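Local coordinates for cell division control protein Cdc48 (Mycobacterium smegmatis, PDB 5E7P) that probably binds and hydrolyses ATP as a member of the AAA ATPase family, and is found here with bound ADP, at residues F228-V233 with L404-P409; S399-L404 with L413-I418. All blocks are in the same frame, centred on the assembly; numbering follows the deposited sequence.

Contact 1 of 2, residues F228-V233 with L404-P409; sequences FDDVKV and LLRGVP. With ADP (adenosine-5'-diphosphate), chain C.
D230 and R406 reach toward each other from opposite directions and meet in a salt bridge, the one place where 228-233 and 404-409 touch. The leading bond runs from NH2 of R406 to OD1 of D230, 3.0 Å long and fairly straight, with an N-H...O angle of 160°. The acceptor lies in the guanidinium plane, at its edge, whereas the donor approaches from above the carboxylate plane, and the two flat groups are turned 41° apart. NH1 of R406 contributes two weak bonds, 3.4 Å to OD1 and 3.4 Å to OD2 of D230. OD1 therefore receives both terminal nitrogens, while OD2 takes one and has a further hydrogen bond to a residue flanking the segments. R406 spans the gap because its chain is extended from CG to NE.

In a AAA module the nucleotide lies between a RecA-like core and a helical lid, and the geometry is consistent with this bridge linking the two sides of that cleft. V231, one residue beyond D230, packs on M279 and A282 of helix 276-283, which follows the phosphate-binding P-loop. On the other side, helix 394-404 ends beside the base, L404 CD2 lying 3.4 Å from C2 of ADP.

R406 leaves the end of that helix in a type II beta turn from L405 to V408, closed by a 3.1 Å bond from V408 N to L405 O. G407 takes the third position with a positive phi of 71°, a conformation that favours glycine. Backbone pairing of P409 with L454 holds the chain just after the turn. Across the cleft, D230 N is hydrogen-bonded to S227 OG, and K232 N to F228 O, bonds within the first turn of the short helix from which the carboxylate projects.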
loop_
_atom_site.group_PDB
_atom_site.type_symbol
_atom_site.label_atom_id
_atom_site.label_comp_id
_atom_site.label_asym_id
_atom_site.label_seq_id
_atom_site.Cartn_x
_atom_site.Cartn_y
_atom_site.Cartn_z
ATOM N N PHE A 228 8.004 -17.916 15.168
ATOM C CA PHE A 228 7.429 -18.529 13.976
ATOM C C PHE A 228 5.945 -18.838 14.170
ATOM O O PHE A 228 5.149 -18.714 13.238
ATOM C CB PHE A 228 8.205 -19.799 13.607
ATOM C CG PHE A 228 7.562 -20.615 12.519
ATOM C CD1 PHE A 228 7.257 -20.044 11.294
ATOM C CD2 PHE A 228 7.281 -21.956 12.718
ATOM C CE1 PHE A 228 6.670 -20.794 10.291
ATOM C CE2 PHE A 228 6.697 -22.713 11.718
ATOM C CZ PHE A 228 6.391 -22.130 10.502
ATOM N N ASP A 229 5.579 -19.240 15.385
ATOM C CA ASP A 229 4.185 -19.520 15.709
ATOM C C ASP A 229 3.341 -18.248 15.615
ATOM O O ASP A 229 2.214 -18.278 15.123
ATOM C CB ASP A 229 4.060 -20.139 17.107
ATOM C CG ASP A 229 4.558 -21.579 17.162
ATOM O OD1 ASP A 229 4.545 -22.263 16.115
ATOM O OD2 ASP A 229 4.956 -22.029 18.260
ATOM N N ASP A 230 3.897 -17.137 16.088
ATOM C CA ASP A 230 3.215 -15.847 16.044
ATOM C C ASP A 230 2.962 -15.395 14.611
ATOM O O ASP A 230 1.932 -14.801 14.306
ATOM C CB ASP A 230 4.040 -14.782 16.771
ATOM C CG ASP A 230 3.917 -14.873 18.278
ATOM O OD1 ASP A 230 2.795 -15.133 18.765
ATOM O OD2 ASP A 230 4.938 -14.681 18.972
ATOM N N VAL A 231 3.911 -15.685 13.733
ATOM C CA VAL A 231 3.842 -15.228 12.353
ATOM C C VAL A 231 2.782 -15.964 11.536
ATOM O O VAL A 231 2.052 -15.348 10.759
ATOM C CB VAL A 231 5.220 -15.348 11.673
ATOM C CG1 VAL A 231 5.082 -15.387 10.165
ATOM C CG2 VAL A 231 6.118 -14.204 12.113
ATOM N N LYS A 232 2.684 -17.275 11.727
ATOM C CA LYS A 232 1.850 -18.102 10.858
ATOM C C LYS A 232 0.353 -18.053 11.172
ATOM O O LYS A 232 -0.449 -18.631 10.440
ATOM C CB LYS A 232 2.361 -19.548 10.827
ATOM C CG LYS A 232 2.156 -20.343 12.107
ATOM C CD LYS A 232 3.083 -21.556 12.130
ATOM C CE LYS A 232 2.629 -22.612 13.129
ATOM N NZ LYS A 232 1.541 -23.476 12.579
ATOM N N VAL A 233 -0.027 -17.357 12.239
ATOM C CA VAL A 233 -1.445 -17.232 12.573
ATOM C C VAL A 233 -2.169 -16.225 11.676
ATOM O O VAL A 233 -3.377 -16.335 11.466
ATOM C CB VAL A 233 -1.683 -16.896 14.067
ATOM C CG1 VAL A 233 -1.042 -17.951 14.957
ATOM C CG2 VAL A 233 -1.164 -15.519 14.405
ATOM N N LEU A 404 0.518 -7.204 19.975
ATOM C CA LEU A 404 1.212 -5.934 20.176
ATOM C C LEU A 404 1.052 -5.401 21.599
ATOM O O LEU A 404 1.810 -4.537 22.036
ATOM C CB LEU A 404 0.712 -4.885 19.175
ATOM C CG LEU A 404 1.128 -5.070 17.715
ATOM C CD1 LEU A 404 0.252 -4.241 16.792
ATOM C CD2 LEU A 404 2.589 -4.704 17.536
ATOM N N LEU A 405 0.065 -5.920 22.320
ATOM C CA LEU A 405 -0.258 -5.393 23.641
ATOM C C LEU A 405 0.152 -6.314 24.790
ATOM O O LEU A 405 -0.242 -6.096 25.934
ATOM C CB LEU A 405 -1.748 -5.052 23.722
ATOM C CG LEU A 405 -2.130 -3.835 22.880
ATOM C CD1 LEU A 405 -3.617 -3.817 22.568
ATOM C CD2 LEU A 405 -1.713 -2.557 23.596
ATOM N N ARG A 406 0.947 -7.334 24.484
ATOM C CA ARG A 406 1.471 -8.220 25.517
ATOM C C ARG A 406 2.409 -7.449 26.435
ATOM O O ARG A 406 3.309 -6.750 25.970
ATOM C CB ARG A 406 2.215 -9.402 24.895
ATOM C CG ARG A 406 1.331 -10.383 24.152
ATOM C CD ARG A 406 2.170 -11.439 23.458
ATOM N NE ARG A 406 1.368 -12.310 22.607
ATOM C CZ ARG A 406 1.859 -13.025 21.601
ATOM N NH1 ARG A 406 3.154 -12.966 21.313
ATOM N NH2 ARG A 406 1.056 -13.790 20.876
ATOM N N GLY A 407 2.191 -7.572 27.738
ATOM C CA GLY A 407 3.015 -6.884 28.713
ATOM C C GLY A 407 2.763 -5.389 28.733
ATOM O O GLY A 407 3.550 -4.625 29.290
ATOM N N VAL A 408 1.659 -4.974 28.120
ATOM C CA VAL A 408 1.280 -3.569 28.081
ATOM C C VAL A 408 0.062 -3.334 28.964
ATOM O O VAL A 408 -1.029 -3.812 28.653
ATOM C CB VAL A 408 0.952 -3.117 26.646
ATOM C CG1 VAL A 408 0.584 -1.640 26.622
ATOM C CG2 VAL A 408 2.127 -3.393 25.722
ATOM N N PRO A 409 0.245 -2.591 30.068
ATOM C CA PRO A 409 -0.815 -2.328 31.051
ATOM C C PRO A 409 -2.043 -1.678 30.423
ATOM O O PRO A 409 -1.938 -0.599 29.838
ATOM C CB PRO A 409 -0.148 -1.365 32.044
ATOM C CG PRO A 409 1.022 -0.795 31.312
ATOM C CD PRO A 409 1.493 -1.886 30.404
HETATM P PB ADP C . 7.422 -5.518 5.560
HETATM O O1B ADP C . 7.418 -4.147 4.937
HETATM O O2B ADP C . 8.776 -6.172 5.597
HETATM O O3B ADP C . 6.318 -6.427 5.093
HETATM P PA ADP C . 8.030 -5.672 8.315
HETATM O O1A ADP C . 9.228 -4.757 8.351
HETATM O O2A ADP C . 8.242 -7.162 8.235
HETATM O O3A ADP C . 7.095 -5.176 7.099
HETATM O "O5'" ADP C . 7.128 -5.315 9.588
HETATM C "C5'" ADP C . 6.390 -4.100 9.572
HETATM C "C4'" ADP C . 6.647 -3.414 10.904
HETATM O "O4'" ADP C . 5.787 -3.979 11.889
HETATM C "C3'" ADP C . 8.083 -3.640 11.351
HETATM O "O3'" ADP C . 8.699 -2.386 11.666
HETATM C "C2'" ADP C . 7.996 -4.502 12.594
HETATM O "O2'" ADP C . 8.822 -3.956 13.626
HETATM C "C1'" ADP C . 6.535 -4.462 13.005
HETATM N N9 ADP C . 6.026 -5.808 13.357
HETATM C C8 ADP C . 5.735 -6.797 12.491
HETATM N N7 ADP C . 5.279 -7.895 13.149
HETATM C C5 ADP C . 5.269 -7.605 14.464
HETATM C C6 ADP C . 4.905 -8.306 15.719
HETATM N N6 ADP C . 4.444 -9.579 15.699
HETATM N N1 ADP C . 5.052 -7.638 16.887
HETATM C C2 ADP C . 5.510 -6.374 16.927
HETATM N N3 ADP C . 5.854 -5.679 15.828
HETATM C C4 ADP C . 5.762 -6.228 14.593
#

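Contact 2 of 2, residues S399-L404 with L413-I418; sequences SLLEML and LDLGDI. With ADP (adenosine-5'-diphosphate), chain C.
L401 points at helix 415-420 and makes two separate apolar contacts with it. Its CB lies 4.1 Å from CD1 of L415, and its CD1 reaches 3.8 Å from CG2 of I418, the two side chains crossing at about a right angle. I418 offers that methyl because CG2 is anti to its backbone N, while its longer branch leads away from the contact. The same CD1 of L401 comes within 4.0 Å of L415 O, so it packs against backbone as well as side chain.

E402 follows at the exposed margin. Only its aliphatic part takes part: CG lies 3.5 Å from CD1 of L415, which lies alongside L401 CB and E402 CG, close to the backbone N of E402. The chain extends beyond CG, and OE2 forms a salt bridge with R398, so the charge is paired along its own helix and not across the contact.

M403 turns to the other flank of the helix. With CG anti to the backbone N (chi1 -177°) and chi2 also extended, its sulfur approaches N6 of ADP; the later bend at chi3 sets only the terminal methyl CE, which lies near D230 O.

On the second segment, D414 occupies the N-cap position of helix 415-420, and L413 O is hydrogen-bonded to H456 ND1. L430 of helix 427-448 packs on L401, and L459 of helix 456-462 on L415, so both leucines are buried among several helices. Such apolar packing of short helices through leucine and isoleucine is consistent with the small helical lid of a AAA module, whose nucleotide-facing flank here carries M403.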
loop_
_atom_site.group_PDB
_atom_site.type_symbol
_atom_site.label_atom_id
_atom_site.label_comp_id
_atom_site.label_asym_id
_atom_site.label_seq_id
_atom_site.Cartn_x
_atom_site.Cartn_y
_atom_site.Cartn_z
ATOM N N SER A 399 -5.949 -10.302 16.324
ATOM C CA SER A 399 -4.840 -11.156 16.743
ATOM C C SER A 399 -3.546 -10.354 16.859
ATOM O O SER A 399 -2.762 -10.545 17.790
ATOM C CB SER A 399 -4.644 -12.315 15.762
ATOM O OG SER A 399 -5.703 -13.253 15.846
ATOM N N LEU A 400 -3.330 -9.455 15.907
ATOM C CA LEU A 400 -2.135 -8.625 15.902
ATOM C C LEU A 400 -2.122 -7.640 17.071
ATOM O O LEU A 400 -1.093 -7.454 17.721
ATOM C CB LEU A 400 -2.010 -7.882 14.570
ATOM C CG LEU A 400 -1.718 -8.768 13.358
ATOM C CD1 LEU A 400 -1.796 -7.969 12.068
ATOM C CD2 LEU A 400 -0.355 -9.433 13.496
ATOM N N LEU A 401 -3.268 -7.018 17.334
ATOM C CA LEU A 401 -3.380 -6.037 18.410
ATOM C C LEU A 401 -3.092 -6.665 19.768
ATOM O O LEU A 401 -2.343 -6.109 20.569
ATOM C CB LEU A 401 -4.761 -5.377 18.405
ATOM C CG LEU A 401 -5.015 -4.390 17.265
ATOM C CD1 LEU A 401 -6.488 -4.004 17.192
ATOM C CD2 LEU A 401 -4.144 -3.153 17.430
ATOM N N GLU A 402 -3.685 -7.828 20.016
ATOM C CA GLU A 402 -3.432 -8.565 21.251
ATOM C C GLU A 402 -1.952 -8.915 21.389
ATOM O O GLU A 402 -1.382 -8.820 22.474
ATOM C CB GLU A 402 -4.300 -9.825 21.314
ATOM C CG GLU A 402 -5.756 -9.535 21.640
ATOM C CD GLU A 402 -6.678 -10.693 21.330
ATOM O OE1 GLU A 402 -6.173 -11.796 21.028
ATOM O OE2 GLU A 402 -7.912 -10.496 21.384
ATOM N N MET A 403 -1.337 -9.305 20.280
ATOM C CA MET A 403 0.094 -9.583 20.251
ATOM C C MET A 403 0.920 -8.331 20.561
ATOM O O MET A 403 1.895 -8.384 21.315
ATOM C CB MET A 403 0.484 -10.142 18.883
ATOM C CG MET A 403 1.940 -10.541 18.767
ATOM S SD MET A 403 2.340 -11.204 17.139
ATOM C CE MET A 403 1.087 -12.472 16.956
ATOM N N LEU A 404 0.518 -7.204 19.975
ATOM C CA LEU A 404 1.212 -5.934 20.176
ATOM C C LEU A 404 1.052 -5.401 21.599
ATOM O O LEU A 404 1.810 -4.537 22.036
ATOM C CB LEU A 404 0.712 -4.885 19.175
ATOM C CG LEU A 404 1.128 -5.070 17.715
ATOM C CD1 LEU A 404 0.252 -4.241 16.792
ATOM C CD2 LEU A 404 2.589 -4.704 17.536
ATOM N N LEU A 413 -10.049 -2.501 26.582
ATOM C CA LEU A 413 -9.592 -2.045 25.273
ATOM C C LEU A 413 -10.627 -2.202 24.163
ATOM O O LEU A 413 -10.676 -1.381 23.246
ATOM C CB LEU A 413 -8.295 -2.754 24.881
ATOM C CG LEU A 413 -7.095 -2.492 25.789
ATOM C CD1 LEU A 413 -5.886 -3.260 25.293
ATOM C CD2 LEU A 413 -6.799 -1.004 25.859
ATOM N N ASP A 414 -11.444 -3.251 24.249
ATOM C CA ASP A 414 -12.433 -3.560 23.214
ATOM C C ASP A 414 -11.752 -3.665 21.844
ATOM O O ASP A 414 -12.070 -2.925 20.914
ATOM C CB ASP A 414 -13.556 -2.514 23.207
ATOM C CG ASP A 414 -14.721 -2.901 22.307
ATOM O OD1 ASP A 414 -14.775 -4.064 21.853
ATOM O OD2 ASP A 414 -15.589 -2.039 22.058
ATOM N N LEU A 415 -10.809 -4.595 21.739
ATOM C CA LEU A 415 -9.977 -4.729 20.547
ATOM C C LEU A 415 -10.745 -5.146 19.294
ATOM O O LEU A 415 -10.294 -4.902 18.174
ATOM C CB LEU A 415 -8.824 -5.697 20.811
ATOM C CG LEU A 415 -7.813 -5.192 21.841
ATOM C CD1 LEU A 415 -6.650 -6.150 21.963
ATOM C CD2 LEU A 415 -7.321 -3.805 21.466
ATOM N N GLY A 416 -11.899 -5.774 19.485
ATOM C CA GLY A 416 -12.736 -6.171 18.367
ATOM C C GLY A 416 -13.252 -4.965 17.609
ATOM O O GLY A 416 -13.351 -4.983 16.382
ATOM N N ASP A 417 -13.576 -3.910 18.349
ATOM C CA ASP A 417 -14.074 -2.672 17.760
ATOM C C ASP A 417 -12.963 -1.931 17.020
ATOM O O ASP A 417 -13.187 -1.363 15.952
ATOM C CB ASP A 417 -14.683 -1.777 18.841
ATOM C CG ASP A 417 -15.117 -0.429 18.304
ATOM O OD1 ASP A 417 -16.160 -0.368 17.619
ATOM O OD2 ASP A 417 -14.418 0.572 18.573
ATOM N N ILE A 418 -11.764 -1.944 17.595
ATOM C CA ILE A 418 -10.607 -1.320 16.964
ATOM C C ILE A 418 -10.218 -2.056 15.685
ATOM O O ILE A 418 -9.877 -1.432 14.682
ATOM C CB ILE A 418 -9.403 -1.270 17.918
ATOM C CG1 ILE A 418 -9.761 -0.473 19.172
ATOM C CG2 ILE A 418 -8.193 -0.656 17.224
ATOM C CD1 ILE A 418 -10.158 0.958 18.888
HETATM P PB ADP C . 7.422 -5.518 5.560
HETATM O O1B ADP C . 7.418 -4.147 4.937
HETATM O O2B ADP C . 8.776 -6.172 5.597
HETATM O O3B ADP C . 6.318 -6.427 5.093
HETATM P PA ADP C . 8.030 -5.672 8.315
HETATM O O1A ADP C . 9.228 -4.757 8.351
HETATM O O2A ADP C . 8.242 -7.162 8.235
HETATM O O3A ADP C . 7.095 -5.176 7.099
HETATM O "O5'" ADP C . 7.128 -5.315 9.588
HETATM C "C5'" ADP C . 6.390 -4.100 9.572
HETATM C "C4'" ADP C . 6.647 -3.414 10.904
HETATM O "O4'" ADP C . 5.787 -3.979 11.889
HETATM C "C3'" ADP C . 8.083 -3.640 11.351
HETATM O "O3'" ADP C . 8.699 -2.386 11.666
HETATM C "C2'" ADP C . 7.996 -4.502 12.594
HETATM O "O2'" ADP C . 8.822 -3.956 13.626
HETATM C "C1'" ADP C . 6.535 -4.462 13.005
HETATM N N9 ADP C . 6.026 -5.808 13.357
HETATM C C8 ADP C . 5.735 -6.797 12.491
HETATM N N7 ADP C . 5.279 -7.895 13.149
HETATM C C5 ADP C . 5.269 -7.605 14.464
HETATM C C6 ADP C . 4.905 -8.306 15.719
HETATM N N6 ADP C . 4.444 -9.579 15.699
HETATM N N1 ADP C . 5.052 -7.638 16.887
HETATM C C2 ADP C . 5.510 -6.374 16.927
HETATM N N3 ADP C . 5.854 -5.679 15.828
HETATM C C4 ADP C . 5.762 -6.228 14.593
#

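Overall arrangement
Following the chain from the N terminus, 228-233 comes first, then the P-loop and most of the RecA-like sheet, and only afterwards helix 394-404. Contact 1 closes this long excursion of 170 residues, bringing helix 228-232, which follows edge strand 216-218 and precedes the P-loop, to the turn after helix 394-404. Contact 2 closes a local loop of eight residues, folding helix 415-420 onto helix 394-404. The two cross along the chain and share L404. They also touch directly: L405 CD1 packs 3.6 Å from L413 CD1. Contact 1 thus probably ties the RecA-like core to the helical lid, contact 2 probably joins helices within that lid, and residues of both reach the same ADP.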